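Local coordinates for Rab5 protein, putative (Plasmodium falciparum, PDB 3CLV) that holds guanosine-5'-diphosphate in the nucleotide pocket of a Ras-like P-loop fold, as expected of a putative Rab5-type small G protein, at residues V11-S16 and S108-Y113; G116-I121 and E200-N205; I181-K186 and K192-M197. All coordinates share one frame; numbering follows the deposited sequence.

Contact 1: residues V11-S16 and S108-Y113; sequences VLLGES and SIVPLY. With GDP (guanosine-5'-diphosphate), chain D.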
loop_
_atom_site.group_PDB
_atom_site.type_symbol
_atom_site.label_atom_id
_atom_site.label_comp_id
_atom_site.label_asym_id
_atom_site.label_seq_id
_atom_site.Cartn_x
_atom_site.Cartn_y
_atom_site.Cartn_z
ATOM N N VAL A 11 3.090 7.205 -5.315
ATOM C CA VAL A 11 4.206 6.413 -5.822
ATOM C C VAL A 11 5.211 7.324 -6.529
ATOM O O VAL A 11 4.862 8.110 -7.430
ATOM C CB VAL A 11 3.792 5.195 -6.706
ATOM C CG1 VAL A 11 2.933 5.612 -7.924
ATOM C CG2 VAL A 11 5.034 4.406 -7.188
ATOM N N LEU A 12 6.459 7.221 -6.094
ATOM C CA LEU A 12 7.539 7.941 -6.736
ATOM C C LEU A 12 8.334 6.938 -7.554
ATOM O O LEU A 12 8.995 6.046 -7.012
ATOM C CB LEU A 12 8.396 8.666 -5.683
ATOM C CG LEU A 12 9.681 9.356 -6.144
ATOM C CD1 LEU A 12 9.433 10.399 -7.213
ATOM C CD2 LEU A 12 10.337 10.001 -4.922
ATOM N N LEU A 13 8.238 7.084 -8.874
ATOM C CA LEU A 13 8.642 6.074 -9.822
ATOM C C LEU A 13 9.581 6.673 -10.866
ATOM O O LEU A 13 9.418 7.820 -11.260
ATOM C CB LEU A 13 7.380 5.520 -10.510
ATOM C CG LEU A 13 7.469 4.581 -11.700
ATOM C CD1 LEU A 13 7.956 3.198 -11.264
ATOM C CD2 LEU A 13 6.087 4.462 -12.341
ATOM N N GLY A 14 10.544 5.879 -11.329
ATOM C CA GLY A 14 11.467 6.306 -12.393
ATOM C C GLY A 14 12.650 5.364 -12.423
ATOM O O GLY A 14 12.873 4.618 -11.461
ATOM N N GLU A 15 13.407 5.392 -13.518
ATOM C CA GLU A 15 14.591 4.533 -13.669
ATOM C C GLU A 15 15.642 4.890 -12.592
ATOM O O GLU A 15 15.709 6.037 -12.159
ATOM C CB GLU A 15 15.165 4.713 -15.081
ATOM C CG GLU A 15 16.404 3.855 -15.383
ATOM C CD GLU A 15 16.829 3.884 -16.841
ATOM O OE1 GLU A 15 15.983 4.143 -17.735
ATOM O OE2 GLU A 15 18.036 3.636 -17.088
ATOM N N SER A 16 16.454 3.931 -12.140
ATOM C CA SER A 16 17.560 4.294 -11.252
ATOM C C SER A 16 18.443 5.387 -11.859
ATOM O O SER A 16 18.665 5.439 -13.085
ATOM C CB SER A 16 18.403 3.088 -10.797
ATOM O OG SER A 16 18.997 2.438 -11.899
ATOM N N SER A 108 6.507 -8.151 -10.341
ATOM C CA SER A 108 5.677 -8.719 -9.291
ATOM C C SER A 108 5.717 -7.908 -7.976
ATOM O O SER A 108 4.952 -8.180 -7.050
ATOM C CB SER A 108 6.089 -10.166 -9.045
ATOM O OG SER A 108 7.157 -10.221 -8.122
ATOM N N ILE A 109 6.628 -6.939 -7.890
ATOM C CA ILE A 109 6.756 -6.105 -6.682
ATOM C C ILE A 109 6.134 -4.728 -6.909
ATOM O O ILE A 109 5.442 -4.204 -6.046
ATOM C CB ILE A 109 8.240 -5.992 -6.202
ATOM C CG1 ILE A 109 8.744 -7.355 -5.720
ATOM C CG2 ILE A 109 8.400 -4.965 -5.073
ATOM C CD1 ILE A 109 10.234 -7.375 -5.394
ATOM N N VAL A 110 6.364 -4.150 -8.080
ATOM C CA VAL A 110 5.888 -2.786 -8.356
ATOM C C VAL A 110 4.368 -2.524 -8.147
ATOM O O VAL A 110 3.997 -1.439 -7.733
ATOM C CB VAL A 110 6.445 -2.218 -9.712
ATOM C CG1 VAL A 110 5.758 -2.814 -10.919
ATOM C CG2 VAL A 110 6.368 -0.704 -9.722
ATOM N N PRO A 111 3.489 -3.515 -8.430
ATOM C CA PRO A 111 2.058 -3.302 -8.142
ATOM C C PRO A 111 1.737 -2.943 -6.672
ATOM O O PRO A 111 0.720 -2.287 -6.409
ATOM C CB PRO A 111 1.422 -4.646 -8.532
ATOM C CG PRO A 111 2.328 -5.159 -9.613
ATOM C CD PRO A 111 3.704 -4.829 -9.063
ATOM N N LEU A 112 2.599 -3.360 -5.746
ATOM C CA LEU A 112 2.451 -3.014 -4.327
ATOM C C LEU A 112 2.578 -1.505 -4.144
ATOM O O LEU A 112 1.954 -0.932 -3.253
ATOM C CB LEU A 112 3.515 -3.739 -3.487
ATOM C CG LEU A 112 3.484 -5.276 -3.535
ATOM C CD1 LEU A 112 4.758 -5.835 -2.907
ATOM C CD2 LEU A 112 2.245 -5.859 -2.830
ATOM N N TYR A 113 3.391 -0.878 -4.999
ATOM C CA TYR A 113 3.583 0.586 -4.982
ATOM C C TYR A 113 2.423 1.339 -5.615
ATOM O O TYR A 113 2.070 2.418 -5.146
ATOM C CB TYR A 113 4.911 1.004 -5.648
ATOM C CG TYR A 113 6.130 0.572 -4.866
ATOM C CD1 TYR A 113 6.616 -0.743 -4.964
ATOM C CD2 TYR A 113 6.809 1.472 -4.046
ATOM C CE1 TYR A 113 7.724 -1.156 -4.235
ATOM C CE2 TYR A 113 7.914 1.074 -3.304
ATOM C CZ TYR A 113 8.368 -0.243 -3.411
ATOM O OH TYR A 113 9.462 -0.642 -2.675
HETATM P PB GDP D . 17.421 7.536 -7.872
HETATM O O1B GDP D . 16.898 7.506 -6.472
HETATM O O2B GDP D . 18.098 6.230 -8.224
HETATM O O3B GDP D . 16.349 7.812 -8.895
HETATM O O3A GDP D . 18.496 8.736 -8.061
HETATM P PA GDP D . 19.432 9.372 -6.896
HETATM O O1A GDP D . 20.219 8.277 -6.194
HETATM O O2A GDP D . 18.694 10.298 -5.979
HETATM O "O5'" GDP D . 20.462 10.231 -7.782
HETATM C "C5'" GDP D . 21.345 9.622 -8.732
HETATM C "C4'" GDP D . 22.509 10.588 -8.984
HETATM O "O4'" GDP D . 22.042 11.765 -9.649
HETATM C "C3'" GDP D . 23.231 11.074 -7.729
HETATM O "O3'" GDP D . 24.609 11.176 -8.107
HETATM C "C2'" GDP D . 22.673 12.476 -7.473
HETATM O "O2'" GDP D . 23.580 13.361 -6.802
HETATM C "C1'" GDP D . 22.409 12.933 -8.900
HETATM N N9 GDP D . 21.279 13.863 -8.982
HETATM C C8 GDP D . 20.035 13.659 -8.496
HETATM N N7 GDP D . 19.251 14.721 -8.761
HETATM C C5 GDP D . 20.003 15.615 -9.444
HETATM C C6 GDP D . 19.793 16.956 -10.040
HETATM O O6 GDP D . 18.670 17.509 -9.959
HETATM N N1 GDP D . 20.845 17.543 -10.670
HETATM C C2 GDP D . 22.066 16.957 -10.783
HETATM N N2 GDP D . 23.053 17.619 -11.440
HETATM N N3 GDP D . 22.340 15.729 -10.241
HETATM C C4 GDP D . 21.350 15.037 -9.587
#
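Val11 meets the root of Tyr113, its carbonyl O and CB, rather than its ring. Val11 CB lies 3.6 Å from Tyr113 O, and Val11 CG2 lies 3.7 Å from Tyr113 CB. The two side chains cross at about a right angle. This is a Ras-like P-loop fold. Strand 8-13 leads into the phosphate-binding loop, and helix 110-114 lies beside that strand. Chi1 of 57° puts Val11 CG1 between the backbone N and the carbonyl carbon, which leaves CG2, the touching methyl, anti to the N. CG1 packs on Ala120 of the neighbouring strand. One turn back on the helix, the contact is thinner: Leu13 CD1 comes only to 4.5 Å from Val110 CG2. No hydrogen bond joins the two segments, and all four touching residues are buried. Trp138 and Leu142 of helix 129-145 also pack on Leu13. The helix touches a second subunit too, where Leu112 and Tyr113 pack on Tyr113 and Leu112 of that chain. Past the strand, the chain runs on to the diphosphate of GDP, at a distance from the helix. Ser16 CA is 3.6 Å from O2B of GDP. Lys20 NZ is hydrogen-bonded to Gly14 O, as expected in a Walker A loop. Back at the helix, the Tyr113 ring has Ile109 CG2 and Val110 O at its edge, in plane, and Tyr113 N donates to that same Val110 O at 2.9 Å.

Contact 2: residues G116-I121 and E200-N205; sequences GATCAI and EEIYKN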
loop_
_atom_site.group_PDB
_atom_site.type_symbol
_atom_site.label_atom_id
_atom_site.label_comp_id
_atom_site.label_asym_id
_atom_site.label_seq_id
_atom_site.Cartn_x
_atom_site.Cartn_y
_atom_site.Cartn_z
ATOM N N GLY A 116 -3.816 1.447 -4.741
ATOM C CA GLY A 116 -4.386 2.412 -3.812
ATOM C C GLY A 116 -3.688 3.766 -3.791
ATOM O O GLY A 116 -3.966 4.581 -2.919
ATOM N N ALA A 117 -2.769 4.006 -4.726
ATOM C CA ALA A 117 -2.105 5.311 -4.797
ATOM C C ALA A 117 -3.049 6.340 -5.407
ATOM O O ALA A 117 -3.773 6.040 -6.367
ATOM C CB ALA A 117 -0.810 5.233 -5.603
ATOM N N THR A 118 -3.053 7.537 -4.829
ATOM C CA THR A 118 -3.803 8.685 -5.361
ATOM C C THR A 118 -2.981 9.349 -6.448
ATOM O O THR A 118 -3.506 9.732 -7.489
ATOM C CB THR A 118 -4.092 9.727 -4.243
ATOM O OG1 THR A 118 -4.897 9.115 -3.238
ATOM C CG2 THR A 118 -4.808 10.981 -4.793
ATOM N N CYS A 119 -1.679 9.464 -6.202
ATOM C CA CYS A 119 -0.785 10.175 -7.107
ATOM C C CYS A 119 0.359 9.303 -7.570
ATOM O O CYS A 119 0.807 8.414 -6.851
ATOM C CB CYS A 119 -0.178 11.397 -6.413
ATOM S SG CYS A 119 -1.374 12.558 -5.778
ATOM N N ALA A 120 0.843 9.577 -8.769
ATOM C CA ALA A 120 2.059 8.960 -9.257
ATOM C C ALA A 120 2.967 10.057 -9.769
ATOM O O ALA A 120 2.563 10.885 -10.616
ATOM C CB ALA A 120 1.757 7.930 -10.352
ATOM N N ILE A 121 4.181 10.082 -9.228
ATOM C CA ILE A 121 5.234 10.976 -9.680
ATOM C C ILE A 121 6.205 10.175 -10.535
ATOM O O ILE A 121 6.934 9.303 -10.024
ATOM C CB ILE A 121 6.010 11.619 -8.490
ATOM C CG1 ILE A 121 5.069 12.340 -7.528
ATOM C CG2 ILE A 121 7.103 12.596 -8.996
ATOM C CD1 ILE A 121 5.777 12.754 -6.194
ATOM N N GLU A 200 -2.926 20.846 -5.251
ATOM C CA GLU A 200 -3.963 21.634 -5.969
ATOM C C GLU A 200 -4.931 20.709 -6.729
ATOM O O GLU A 200 -6.147 20.867 -6.674
ATOM C CB GLU A 200 -3.315 22.637 -6.939
ATOM C CG GLU A 200 -2.550 23.768 -6.242
ATOM C CD GLU A 200 -1.609 24.543 -7.167
ATOM O OE1 GLU A 200 -1.283 24.070 -8.281
ATOM O OE2 GLU A 200 -1.172 25.640 -6.763
ATOM N N GLU A 201 -4.368 19.731 -7.434
ATOM C CA GLU A 201 -5.155 18.758 -8.169
ATOM C C GLU A 201 -6.006 17.839 -7.254
ATOM O O GLU A 201 -7.159 17.560 -7.569
ATOM C CB GLU A 201 -4.231 17.940 -9.072
ATOM C CG GLU A 201 -4.947 17.242 -10.203
ATOM C CD GLU A 201 -5.563 18.198 -11.222
ATOM O OE1 GLU A 201 -5.076 19.345 -11.409
ATOM O OE2 GLU A 201 -6.541 17.767 -11.849
ATOM N N ILE A 202 -5.450 17.374 -6.130
ATOM C CA ILE A 202 -6.243 16.576 -5.184
ATOM C C ILE A 202 -7.441 17.393 -4.679
ATOM O O ILE A 202 -8.563 16.891 -4.639
ATOM C CB ILE A 202 -5.416 16.056 -3.978
ATOM C CG1 ILE A 202 -4.387 15.016 -4.432
ATOM C CG2 ILE A 202 -6.333 15.437 -2.919
ATOM C CD1 ILE A 202 -3.278 14.748 -3.369
ATOM N N TYR A 203 -7.192 18.651 -4.312
ATOM C CA TYR A 203 -8.230 19.527 -3.765
ATOM C C TYR A 203 -9.348 19.752 -4.780
ATOM O O TYR A 203 -10.533 19.626 -4.462
ATOM C CB TYR A 203 -7.629 20.880 -3.390
ATOM C CG TYR A 203 -8.622 21.825 -2.737
ATOM C CD1 TYR A 203 -8.960 21.678 -1.397
ATOM C CD2 TYR A 203 -9.222 22.855 -3.466
ATOM C CE1 TYR A 203 -9.869 22.545 -0.783
ATOM C CE2 TYR A 203 -10.137 23.725 -2.863
ATOM C CZ TYR A 203 -10.448 23.557 -1.522
ATOM O OH TYR A 203 -11.348 24.397 -0.900
ATOM N N LYS A 204 -8.942 20.094 -5.997
ATOM C CA LYS A 204 -9.843 20.275 -7.122
ATOM C C LYS A 204 -10.753 19.051 -7.254
ATOM O O LYS A 204 -11.956 19.185 -7.483
ATOM C CB LYS A 204 -9.010 20.501 -8.379
ATOM C CG LYS A 204 -9.763 20.823 -9.657
ATOM C CD LYS A 204 -8.765 20.926 -10.808
ATOM C CE LYS A 204 -9.366 21.608 -12.030
ATOM N NZ LYS A 204 -10.491 20.826 -12.629
ATOM N N ASN A 205 -10.177 17.862 -7.081
ATOM C CA ASN A 205 -10.935 16.627 -7.138
ATOM C C ASN A 205 -11.876 16.369 -5.974
ATOM O O ASN A 205 -13.012 15.941 -6.191
ATOM C CB ASN A 205 -10.008 15.430 -7.363
ATOM C CG ASN A 205 -9.689 15.245 -8.820
ATOM O OD1 ASN A 205 -10.442 14.605 -9.540
ATOM N ND2 ASN A 205 -8.595 15.844 -9.273
#
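The apolar contacts all converge on Ile202. Its CD1 lies 3.8 Å from Cys119 SG. Its CG1 is 4.1 Å from Thr118 CG2, and those two side chains cross at about a right angle. Two successive residues thus face the same helix residue. The backbone explains it: Thr118 has a helix-like psi of -41°, while Cys119 is extended. Both also share backbone hydrogen bonds with Lys9, which is consistent with a beta bulge. Thr118 CG2 stands anti to the backbone N, and this turns the methyl, not the hydroxyl, to Ile202. Ile149 of the next strand packs on Ile202 as well.

The polar contacts lie within the helix or lead to other parts of the chain. Asn205 ND2 donates to Glu201 O at 2.8 Å, and the bond is nearly straight at 169°. The donor sits 38° out of the carbonyl plane. Asn205 N reaches the same oxygen from the opposite face, at 3.1 Å. Two bonds from one residue therefore grip Glu201 O. Tyr203 OH is hydrogen-bonded to Asn87 N. On the strand, backbone bonds tie Cys119 to Val11 and Ala120 to Ile149.

No hydrogen bond crosses between the segments; the join is buried and apolar. Such a C-terminal helix laid on the central sheet is characteristic of the Ras-like alpha/beta fold of the P-loop class.

Contact 3: residues I181-K186 and K192-M197; sequences IQTSAK and KNIFYM. With GDP (guanosine-5'-diphosphate), chain D.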
loop_
_atom_site.group_PDB
_atom_site.type_symbol
_atom_site.label_atom_id
_atom_site.label_comp_id
_atom_site.label_asym_id
_atom_site.label_seq_id
_atom_site.Cartn_x
_atom_site.Cartn_y
_atom_site.Cartn_z
ATOM N N ILE A 181 6.331 19.141 -14.751
ATOM C CA ILE A 181 7.176 20.119 -14.085
ATOM C C ILE A 181 8.664 19.811 -14.365
ATOM O O ILE A 181 9.047 18.657 -14.556
ATOM C CB ILE A 181 6.829 20.224 -12.566
ATOM C CG1 ILE A 181 7.529 21.428 -11.909
ATOM C CG2 ILE A 181 7.094 18.870 -11.834
ATOM C CD1 ILE A 181 6.840 21.925 -10.672
ATOM N N GLN A 182 9.475 20.857 -14.457
ATOM C CA GLN A 182 10.916 20.713 -14.639
ATOM C C GLN A 182 11.571 21.048 -13.315
ATOM O O GLN A 182 11.256 22.074 -12.714
ATOM C CB GLN A 182 11.419 21.673 -15.712
ATOM C CG GLN A 182 10.998 21.313 -17.124
ATOM C CD GLN A 182 11.598 22.270 -18.125
ATOM O OE1 GLN A 182 12.811 22.278 -18.321
ATOM N NE2 GLN A 182 10.762 23.100 -18.747
ATOM N N THR A 183 12.467 20.170 -12.857
ATOM C CA THR A 183 13.043 20.309 -11.517
ATOM C C THR A 183 14.568 20.123 -11.471
ATOM O O THR A 183 15.177 19.542 -12.379
ATOM C CB THR A 183 12.403 19.302 -10.491
ATOM O OG1 THR A 183 12.719 17.962 -10.878
ATOM C CG2 THR A 183 10.888 19.472 -10.392
ATOM N N SER A 184 15.162 20.636 -10.395
ATOM C CA SER A 184 16.515 20.268 -10.005
ATOM C C SER A 184 16.536 19.976 -8.510
ATOM O O SER A 184 16.266 20.854 -7.681
ATOM C CB SER A 184 17.548 21.343 -10.404
ATOM O OG SER A 184 18.872 20.961 -9.993
ATOM N N ALA A 185 16.818 18.720 -8.156
ATOM C CA ALA A 185 17.103 18.367 -6.756
ATOM C C ALA A 185 18.377 19.062 -6.286
ATOM O O ALA A 185 18.496 19.422 -5.121
ATOM C CB ALA A 185 17.246 16.850 -6.596
ATOM N N LYS A 186 19.329 19.237 -7.200
ATOM C CA LYS A 186 20.608 19.901 -6.882
ATOM C C LYS A 186 20.415 21.350 -6.406
ATOM O O LYS A 186 20.902 21.727 -5.339
ATOM C CB LYS A 186 21.591 19.791 -8.060
ATOM C CG LYS A 186 23.039 20.264 -7.735
ATOM C CD LYS A 186 23.998 20.060 -8.901
ATOM C CE LYS A 186 25.337 20.792 -8.671
ATOM N NZ LYS A 186 26.300 20.385 -9.748
ATOM N N LYS A 192 9.458 21.501 -4.238
ATOM C CA LYS A 192 8.235 21.665 -3.451
ATOM C C LYS A 192 7.033 21.805 -4.377
ATOM O O LYS A 192 5.942 21.299 -4.067
ATOM C CB LYS A 192 8.308 22.884 -2.510
ATOM C CG LYS A 192 9.244 22.734 -1.301
ATOM C CD LYS A 192 9.075 23.994 -0.424
ATOM C CE LYS A 192 10.383 24.516 0.149
ATOM N NZ LYS A 192 10.491 24.171 1.609
ATOM N N ASN A 193 7.255 22.448 -5.523
ATOM C CA ASN A 193 6.191 22.707 -6.501
ATOM C C ASN A 193 5.602 21.411 -7.086
ATOM O O ASN A 193 4.442 21.372 -7.480
ATOM C CB ASN A 193 6.690 23.627 -7.628
ATOM C CG ASN A 193 6.755 25.113 -7.221
ATOM O OD1 ASN A 193 6.024 25.576 -6.354
ATOM N ND2 ASN A 193 7.615 25.868 -7.898
ATOM N N ILE A 194 6.395 20.337 -7.124
ATOM C CA ILE A 194 5.824 19.035 -7.518
ATOM C C ILE A 194 4.573 18.774 -6.670
ATOM O O ILE A 194 3.512 18.424 -7.173
ATOM C CB ILE A 194 6.815 17.857 -7.275
ATOM C CG1 ILE A 194 8.044 17.957 -8.182
ATOM C CG2 ILE A 194 6.090 16.500 -7.431
ATOM C CD1 ILE A 194 9.208 16.987 -7.778
ATOM N N PHE A 195 4.715 18.944 -5.368
ATOM C CA PHE A 195 3.686 18.578 -4.432
ATOM C C PHE A 195 2.630 19.665 -4.318
ATOM O O PHE A 195 1.483 19.362 -4.013
ATOM C CB PHE A 195 4.333 18.216 -3.095
ATOM C CG PHE A 195 5.167 16.968 -3.189
ATOM C CD1 PHE A 195 4.580 15.717 -3.023
ATOM C CD2 PHE A 195 6.521 17.043 -3.525
ATOM C CE1 PHE A 195 5.330 14.566 -3.133
ATOM C CE2 PHE A 195 7.288 15.905 -3.653
ATOM C CZ PHE A 195 6.694 14.652 -3.460
ATOM N N TYR A 196 3.002 20.909 -4.632
ATOM C CA TYR A 196 2.015 22.005 -4.681
ATOM C C TYR A 196 0.996 21.714 -5.773
ATOM O O TYR A 196 -0.217 21.824 -5.542
ATOM C CB TYR A 196 2.670 23.372 -4.949
ATOM C CG TYR A 196 3.565 23.894 -3.829
ATOM C CD1 TYR A 196 3.551 23.320 -2.561
ATOM C CD2 TYR A 196 4.405 24.987 -4.043
ATOM C CE1 TYR A 196 4.379 23.799 -1.540
ATOM C CE2 TYR A 196 5.232 25.468 -3.035
ATOM C CZ TYR A 196 5.212 24.869 -1.792
ATOM O OH TYR A 196 6.023 25.359 -0.787
ATOM N N MET A 197 1.505 21.340 -6.948
ATOM C CA MET A 197 0.696 21.012 -8.118
ATOM C C MET A 197 -0.216 19.812 -7.855
ATOM O O MET A 197 -1.421 19.850 -8.174
ATOM C CB MET A 197 1.595 20.755 -9.334
ATOM C CG MET A 197 2.292 22.028 -9.903
ATOM S SD MET A 197 3.286 21.683 -11.380
ATOM C CE MET A 197 2.025 21.469 -12.613
HETATM P PB GDP D . 17.421 7.536 -7.872
HETATM O O1B GDP D . 16.898 7.506 -6.472
HETATM O O2B GDP D . 18.098 6.230 -8.224
HETATM O O3B GDP D . 16.349 7.812 -8.895
HETATM O O3A GDP D . 18.496 8.736 -8.061
HETATM P PA GDP D . 19.432 9.372 -6.896
HETATM O O1A GDP D . 20.219 8.277 -6.194
HETATM O O2A GDP D . 18.694 10.298 -5.979
HETATM O "O5'" GDP D . 20.462 10.231 -7.782
HETATM C "C5'" GDP D . 21.345 9.622 -8.732
HETATM C "C4'" GDP D . 22.509 10.588 -8.984
HETATM O "O4'" GDP D . 22.042 11.765 -9.649
HETATM C "C3'" GDP D . 23.231 11.074 -7.729
HETATM O "O3'" GDP D . 24.609 11.176 -8.107
HETATM C "C2'" GDP D . 22.673 12.476 -7.473
HETATM O "O2'" GDP D . 23.580 13.361 -6.802
HETATM C "C1'" GDP D . 22.409 12.933 -8.900
HETATM N N9 GDP D . 21.279 13.863 -8.982
HETATM C C8 GDP D . 20.035 13.659 -8.496
HETATM N N7 GDP D . 19.251 14.721 -8.761
HETATM C C5 GDP D . 20.003 15.615 -9.444
HETATM C C6 GDP D . 19.793 16.956 -10.040
HETATM O O6 GDP D . 18.670 17.509 -9.959
HETATM N N1 GDP D . 20.845 17.543 -10.670
HETATM C C2 GDP D . 22.066 16.957 -10.783
HETATM N N2 GDP D . 23.053 17.619 -11.440
HETATM N N3 GDP D . 22.340 15.729 -10.241
HETATM C C4 GDP D . 21.350 15.037 -9.587
#
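Ile181 reaches from the edge strand to three residues of the helix. Its CB already lies 4.0 Å from Met197 SD. The branch CG2 packs against Ile194 CG1 at 3.9 Å. The longer branch starts at CG1, which is anti to the backbone N (chi1 -170°). It carries CD1 out to the helix surface, where CD1 meets Asn193 CB at 3.5 Å. The same CD1 is 3.6 Å from Met197 SD, so the methyl sits against two residues one helical turn apart.

Two residues on, Thr183 presents CG2 to Ile194 CG1 at 3.9 Å. Ile194 CG1 therefore touches the CG2 methyls of both Ile181 and Thr183. The polar ends bond elsewhere. Thr183 OG1 is hydrogen-bonded to Asn155 OD1, and Asn193 ND2 to Asn190 OD1.

Beyond the strand, the Ser-Ala-Lys segment reaches the guanine of GDP, as in other Ras-like proteins. Ala185 N gives a weak bond to O6 of GDP, 2.9 Å long but bent to 122°. The same N also donates to Asn155 OD1, the atom that holds Thr183 OG1. Lys186 N adds a second weak bond to O6 of GDP, at 3.3 Å. Lys186 runs extended past the base, with CB near N1 and CD near N2. Ser184 OG bonds to Asp158 OD2, which itself binds GDP.

Strand 181-183 and helix 192-197 run nearly antiparallel, at 160°. Strand 149-155 pairs with the edge strand, and its Ile151 and Val153 pack on Ile181. Helix 20-29 meets Ile194 and Phe195, and strand 43-50 meets Phe195 and Tyr196.

In the fold
All three contacts reach one central sheet and are mainly apolar, with no hydrogen bond between their paired segments. Contact 1 and contact 2 use neighbouring strands, 8-13 and 119-125. Backbone bonds between Val11 or Leu13 and Ile121 join them. Contact 2 and contact 3 share helix 191-206, and Ile121 packs on Phe195 and Ile194 between them. The touching residues of contacts 1 and 2 are buried; contact 3, at the edge strand, also uses partly exposed Asn193 and Met197. Contacts 1 and 3 lie on opposite sides of the chain's centre. Both extend to GDP, one at its phosphates and the other at its base.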